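PDB 6VVE: Dot/Icm T4SS effector from Legionella pneumophila, which acts as an effector kinase switched on by host inositol hexakisphosphate, here holding that activator together with ADP and manganese. Local coordinates for residues 182-185 with 186-190; 217-220 with 221-225; 257-260 with 261-265. All coordinates share one frame; numbering follows the deposited sequence.

Contact 1 (182-185 with 186-190); sequences LANN and PYHIS
Asn185 and Tyr187 meet where the chain doubles back, and the polar bonds come first. The side-chain oxygen OD1 of Asn185 takes the backbone N-H of Tyr187 at 2.8 Å, with the donor in the plane of the side-chain carbonyl, on a lone pair of OD1: an Asx turn, closed because chi1 of 57° sets CG between the backbone N and the carbonyl carbon. The same asparagine opens a type I beta turn through Pro186, with His188 N donating to Asn185 O at 3.1 Å from well above the carbonyl plane. Farther from the bend, Ser190 N binds Leu182 O at 2.8 Å, and Asn184 N reaches ND1 of the His188 imidazole at 3.3 Å, tilted 25° from the ring plane. The imidazole also lies flat against the side-chain amide of Asn184, the two planes only 7° apart.

Weaker polar contacts fill in behind. The CA-H of Ala183 faces His188 O at 3.3 Å, and that of Ile189 faces Leu182 O at 3.4 Å. Apolar packing is modest: CD1 of Ile189 sits 3.6 Å from CB of Ala183.

The bend lies between Asp181, which accepts from Ser190 OG, and the ADP-binding Asn193, so this stretch probably corresponds to part of the kinase catalytic loop. Leu182 packs on helix 159-174 through Phe165 and Leu169, Ala183 and Ile189 rest on Val235 of helix 231-239, and Pro186 and Tyr187 reach Glu257 of helix 253-262.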
# COMPACT_ATOMS: atom_id res chain seq x y z
N LEU A 182 -8.34 3.54 0.70
CA LEU A 182 -8.68 2.58 -0.34
C LEU A 182 -10.02 1.94 -0.01
O LEU A 182 -10.92 1.89 -0.86
CB LEU A 182 -7.59 1.52 -0.49
CG LEU A 182 -7.83 0.47 -1.57
CD1 LEU A 182 -8.06 1.12 -2.93
CD2 LEU A 182 -6.64 -0.50 -1.64
N ALA A 183 -10.17 1.47 1.22
CA ALA A 183 -11.42 0.88 1.71
C ALA A 183 -11.45 1.09 3.23
O ALA A 183 -11.00 0.23 3.99
CB ALA A 183 -11.53 -0.59 1.34
N ASN A 184 -11.93 2.26 3.64
CA ASN A 184 -11.91 2.60 5.06
C ASN A 184 -12.85 1.71 5.87
O ASN A 184 -12.60 1.46 7.05
CB ASN A 184 -12.29 4.07 5.26
CG ASN A 184 -11.31 5.02 4.58
OD1 ASN A 184 -10.18 4.65 4.27
ND2 ASN A 184 -11.74 6.25 4.36
N ASN A 185 -13.93 1.24 5.25
CA ASN A 185 -14.92 0.39 5.91
C ASN A 185 -15.70 -0.35 4.83
O ASN A 185 -15.49 -0.11 3.63
CB ASN A 185 -15.86 1.22 6.80
CG ASN A 185 -16.58 2.31 6.03
OD1 ASN A 185 -17.48 2.03 5.25
ND2 ASN A 185 -16.18 3.56 6.25
N PRO A 186 -16.58 -1.27 5.21
CA PRO A 186 -17.29 -2.06 4.18
C PRO A 186 -18.18 -1.22 3.27
O PRO A 186 -18.57 -1.71 2.20
CB PRO A 186 -18.13 -3.05 5.01
CG PRO A 186 -17.41 -3.15 6.32
CD PRO A 186 -16.83 -1.78 6.57
N TYR A 187 -18.51 0.01 3.65
CA TYR A 187 -19.39 0.85 2.86
C TYR A 187 -18.65 1.93 2.08
O TYR A 187 -19.29 2.71 1.37
CB TYR A 187 -20.44 1.51 3.77
CG TYR A 187 -21.36 0.51 4.44
CD1 TYR A 187 -22.46 0.00 3.77
CD2 TYR A 187 -21.12 0.09 5.74
CE1 TYR A 187 -23.30 -0.91 4.38
CE2 TYR A 187 -21.96 -0.82 6.36
CZ TYR A 187 -23.05 -1.32 5.67
OH TYR A 187 -23.89 -2.22 6.27
N HIS A 188 -17.32 1.99 2.20
CA HIS A 188 -16.52 3.02 1.54
C HIS A 188 -15.40 2.35 0.76
O HIS A 188 -14.59 1.62 1.33
CB HIS A 188 -15.94 4.01 2.55
CG HIS A 188 -14.85 4.87 1.99
ND1 HIS A 188 -13.56 4.42 1.83
CD2 HIS A 188 -14.86 6.15 1.56
CE1 HIS A 188 -12.82 5.38 1.32
NE2 HIS A 188 -13.58 6.45 1.14
N ILE A 189 -15.37 2.60 -0.54
CA ILE A 189 -14.27 2.18 -1.40
C ILE A 189 -13.87 3.38 -2.25
O ILE A 189 -14.73 4.16 -2.69
CB ILE A 189 -14.68 0.99 -2.29
CG1 ILE A 189 -13.47 0.40 -3.00
CG2 ILE A 189 -15.72 1.42 -3.32
CD1 ILE A 189 -12.60 -0.43 -2.12
N SER A 190 -12.57 3.53 -2.49
CA SER A 190 -12.01 4.59 -3.31
C SER A 190 -11.33 3.94 -4.51
O SER A 190 -10.10 3.79 -4.54
CB SER A 190 -11.02 5.45 -2.52
OG SER A 190 -11.66 6.05 -1.40
O HOH W 1 -15.84 -1.58 1.01

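Contact 2 (217-220 with 221-225); sequences VDEL and SRKSL
The guanidinium of Arg222 carries the backbone of Asp218 at its edge, in plane, while Val217 O approaches obliquely; NE donates to that oxygen at 3.0 Å, a weak, bent bond. The second flat group, the carboxylate of Asp218, works with both of its oxygens. Ser221 N meets OD2 at 3.1 Å from above the carboxylate plane (59° out of it), and Ser221 OG donates to OD1 over a distance modelled so short that its exact value is doubtful. Chi1 of 60° turns CG of Asp218 back over the start of the helix, which lets one carboxylate hold both groups of the serine.

From the first residue of the helix, Glu219 runs beside Lys223, one turn farther on, both pointing the same way. Both are extended, and NZ of Lys223 forms a salt bridge with OE2 of Glu219 at 3.0 Å; as a hydrogen bond it is weak. Underneath, Arg222 N bonds Asp218 O at 3.1 Å and Ser224 N bonds Leu220 O at 2.9 Å, starting the regular ladder. Arg222 NH1 also pairs with Asp265. This is an N-capped helix start at the surface: Asp218 is the N-cap residue, its carboxylate accepting from Ser221 N, with an i to i+4 salt bridge along the first turn.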
# COMPACT_ATOMS: atom_id res chain seq x y z
N VAL A 217 -6.59 3.02 22.36
CA VAL A 217 -7.73 2.21 22.74
C VAL A 217 -9.05 2.97 22.67
O VAL A 217 -10.05 2.51 23.21
CB VAL A 217 -7.53 1.60 24.14
CG1 VAL A 217 -6.34 0.63 24.14
CG2 VAL A 217 -7.31 2.69 25.18
N ASP A 218 -9.07 4.14 22.03
CA ASP A 218 -10.34 4.80 21.79
C ASP A 218 -11.15 4.00 20.78
O ASP A 218 -10.63 3.14 20.06
CB ASP A 218 -10.13 6.23 21.28
CG ASP A 218 -9.35 6.27 19.99
OD1 ASP A 218 -8.16 5.86 19.99
OD2 ASP A 218 -9.92 6.71 18.96
N GLU A 219 -12.46 4.28 20.73
CA GLU A 219 -13.35 3.53 19.86
C GLU A 219 -12.91 3.63 18.40
O GLU A 219 -12.81 2.62 17.70
CB GLU A 219 -14.78 4.02 20.02
CG GLU A 219 -15.82 3.10 19.42
CD GLU A 219 -17.23 3.68 19.48
OE1 GLU A 219 -17.37 4.92 19.51
OE2 GLU A 219 -18.20 2.89 19.51
N LEU A 220 -12.62 4.85 17.94
CA LEU A 220 -12.28 5.04 16.53
C LEU A 220 -11.04 4.24 16.15
O LEU A 220 -11.01 3.57 15.11
CB LEU A 220 -12.06 6.53 16.25
CG LEU A 220 -11.58 6.92 14.85
CD1 LEU A 220 -12.54 6.41 13.78
CD2 LEU A 220 -11.43 8.44 14.75
N SER A 221 -9.99 4.32 16.97
CA SER A 221 -8.76 3.60 16.65
C SER A 221 -9.01 2.10 16.56
O SER A 221 -8.51 1.43 15.65
CB SER A 221 -7.68 3.92 17.69
OG SER A 221 -7.37 5.30 17.70
N ARG A 222 -9.78 1.56 17.50
CA ARG A 222 -10.02 0.12 17.53
C ARG A 222 -10.81 -0.33 16.30
O ARG A 222 -10.53 -1.38 15.72
CB ARG A 222 -10.75 -0.27 18.81
CG ARG A 222 -9.87 -0.28 20.06
CD ARG A 222 -10.66 -0.81 21.26
NE ARG A 222 -11.51 0.21 21.85
CZ ARG A 222 -12.58 -0.04 22.61
NH1 ARG A 222 -12.93 -1.29 22.86
NH2 ARG A 222 -13.29 0.97 23.09
N LYS A 223 -11.81 0.45 15.90
CA LYS A 223 -12.56 0.11 14.70
C LYS A 223 -11.69 0.23 13.45
O LYS A 223 -11.76 -0.62 12.56
CB LYS A 223 -13.80 0.99 14.58
CG LYS A 223 -14.85 0.71 15.64
CD LYS A 223 -16.00 1.71 15.57
CE LYS A 223 -17.11 1.35 16.56
NZ LYS A 223 -18.17 2.40 16.60
N SER A 224 -10.85 1.26 13.39
CA SER A 224 -9.97 1.43 12.24
C SER A 224 -9.02 0.26 12.09
O SER A 224 -8.73 -0.18 10.96
CB SER A 224 -9.18 2.74 12.37
OG SER A 224 -10.03 3.86 12.23
N LEU A 225 -8.51 -0.27 13.21
CA LEU A 225 -7.64 -1.44 13.14
C LEU A 225 -8.38 -2.65 12.59
O LEU A 225 -7.85 -3.39 11.76
CB LEU A 225 -7.07 -1.76 14.53
CG LEU A 225 -6.28 -3.05 14.65
CD1 LEU A 225 -5.10 -3.07 13.69
CD2 LEU A 225 -5.78 -3.25 16.09

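Contact 3 (257-260 with 261-265); sequences EKWY and ENNRD
Asn263 folds back over one face of the Trp259 indole at the C-terminal end of helix 253-262, where it is the first residue to leave helical backbone angles. Its CB stands almost squarely over the six-membered ring of Trp259, 3.7 Å from the centroid, a CH-pi contact. CG follows directly above CE2 of Trp259, 3.6 Å away. From there the amide spreads nearly parallel to the indole, 17° from its plane; OD1 of Asn263 lies near NE1 and CE2 of Trp259, and ND2 comes over the five-membered ring, 3.3 Å from CD1 of Trp259. ND2 does a second job: it donates to Trp259 O at 2.8 Å, with the oxygen lying in the amide plane, so one residue supplies both the stacked ring and the acceptor that fixes the amide's rotation. With chi1 at -59°, CG is anti to the carbonyl carbon and the side chain can turn back along the helix. The backbone N of Asn263 bonds Trp259 O and Tyr260 O only weakly, and the straighter bond from ND2 to the same Trp259 O probably makes up for this in part. Tyr260 points its hydroxyl elsewhere, to Asp230 and Tyr234. The last regular bond joins Glu261 N to Glu257 O at 3.0 Å. One residue later Asn262 repeats the side-chain bond: its ND2 donates to Lys258 O at 2.7 Å, with an N-H...O angle of 167°.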
# COMPACT_ATOMS: atom_id res chain seq x y z
N GLU A 257 -20.83 -7.01 9.07
CA GLU A 257 -21.15 -5.99 10.07
C GLU A 257 -21.72 -6.63 11.33
O GLU A 257 -21.33 -6.28 12.44
CB GLU A 257 -22.14 -4.98 9.49
CG GLU A 257 -21.53 -4.08 8.43
CD GLU A 257 -20.56 -3.07 9.00
OE1 GLU A 257 -20.46 -2.99 10.25
OE2 GLU A 257 -19.89 -2.36 8.22
N LYS A 258 -22.65 -7.57 11.16
CA LYS A 258 -23.21 -8.25 12.32
C LYS A 258 -22.13 -9.00 13.09
O LYS A 258 -22.21 -9.13 14.31
CB LYS A 258 -24.31 -9.22 11.89
CG LYS A 258 -25.23 -9.66 13.03
CD LYS A 258 -26.20 -10.74 12.58
CE LYS A 258 -27.33 -10.93 13.59
NZ LYS A 258 -26.83 -11.02 14.99
N TRP A 259 -21.12 -9.51 12.38
CA TRP A 259 -20.02 -10.21 13.04
C TRP A 259 -19.21 -9.25 13.90
O TRP A 259 -18.91 -9.54 15.06
CB TRP A 259 -19.14 -10.90 12.00
CG TRP A 259 -18.20 -11.91 12.58
CD1 TRP A 259 -18.46 -13.22 12.83
CD2 TRP A 259 -16.84 -11.69 12.98
NE1 TRP A 259 -17.35 -13.83 13.36
CE2 TRP A 259 -16.34 -12.91 13.46
CE3 TRP A 259 -16.00 -10.58 12.96
CZ2 TRP A 259 -15.04 -13.06 13.94
CZ3 TRP A 259 -14.70 -10.72 13.44
CH2 TRP A 259 -14.23 -11.96 13.92
N TYR A 260 -18.82 -8.10 13.32
CA TYR A 260 -18.06 -7.11 14.08
C TYR A 260 -18.81 -6.70 15.34
O TYR A 260 -18.24 -6.62 16.43
CB TYR A 260 -17.77 -5.88 13.21
CG TYR A 260 -16.85 -6.11 12.04
CD1 TYR A 260 -15.80 -7.03 12.11
CD2 TYR A 260 -17.01 -5.41 10.86
CE1 TYR A 260 -14.96 -7.24 11.04
CE2 TYR A 260 -16.16 -5.61 9.77
CZ TYR A 260 -15.14 -6.52 9.88
OH TYR A 260 -14.30 -6.73 8.80
N GLU A 261 -20.11 -6.42 15.20
CA GLU A 261 -20.89 -5.96 16.34
C GLU A 261 -20.91 -6.98 17.46
O GLU A 261 -21.01 -6.61 18.64
CB GLU A 261 -22.32 -5.64 15.91
CG GLU A 261 -22.42 -4.50 14.90
CD GLU A 261 -23.82 -4.33 14.33
OE1 GLU A 261 -24.76 -4.95 14.87
OE2 GLU A 261 -23.98 -3.58 13.34
N ASN A 262 -20.81 -8.27 17.12
CA ASN A 262 -20.91 -9.34 18.11
C ASN A 262 -19.58 -10.01 18.42
O ASN A 262 -19.53 -10.88 19.29
CB ASN A 262 -21.93 -10.39 17.65
CG ASN A 262 -23.35 -9.86 17.66
OD1 ASN A 262 -24.01 -9.84 18.70
ND2 ASN A 262 -23.83 -9.42 16.50
N ASN A 263 -18.50 -9.63 17.73
CA ASN A 263 -17.14 -10.12 18.02
C ASN A 263 -16.24 -8.88 18.13
O ASN A 263 -15.54 -8.53 17.17
CB ASN A 263 -16.66 -11.09 16.94
CG ASN A 263 -17.58 -12.29 16.79
OD1 ASN A 263 -17.34 -13.35 17.38
ND2 ASN A 263 -18.63 -12.14 15.98
N ARG A 264 -16.29 -8.22 19.28
CA ARG A 264 -15.65 -6.91 19.42
C ARG A 264 -14.14 -7.03 19.36
O ARG A 264 -13.55 -7.97 19.89
CB ARG A 264 -16.06 -6.26 20.74
CG ARG A 264 -17.52 -5.85 20.82
CD ARG A 264 -17.79 -5.06 22.09
NE ARG A 264 -19.20 -4.68 22.23
CZ ARG A 264 -19.69 -3.99 23.25
NH1 ARG A 264 -18.89 -3.61 24.24
NH2 ARG A 264 -20.98 -3.69 23.29
N ASP A 265 -13.51 -6.04 18.72
CA ASP A 265 -12.05 -5.95 18.65
C ASP A 265 -11.44 -7.19 18.00
O ASP A 265 -10.38 -7.67 18.40
CB ASP A 265 -11.44 -5.71 20.03
CG ASP A 265 -11.85 -4.37 20.62
OD1 ASP A 265 -11.92 -3.39 19.85
OD2 ASP A 265 -12.11 -4.30 21.84

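Followed from the N terminus, the three contacts come in series, and none nests in or crosses another. Contact 1 closes a tight bend in the loop between strands 177-178 and 194-196, contact 2 starts helix 219-229, and contact 3 finishes helix 253-262. Contacts 1 and 3 meet at Glu257, whose OE2 packs 3.2 Å from CG of Pro186, bringing the bend against helix 253-262. Contacts 2 and 3 are joined by the salt bridge of Arg222 NH1 with Asp265 OD2 at 3.3 Å, tying one helix start to the segment after another helix's end. Contacts 1 and 2 do not touch; their nearest atoms are about 6 Å apart.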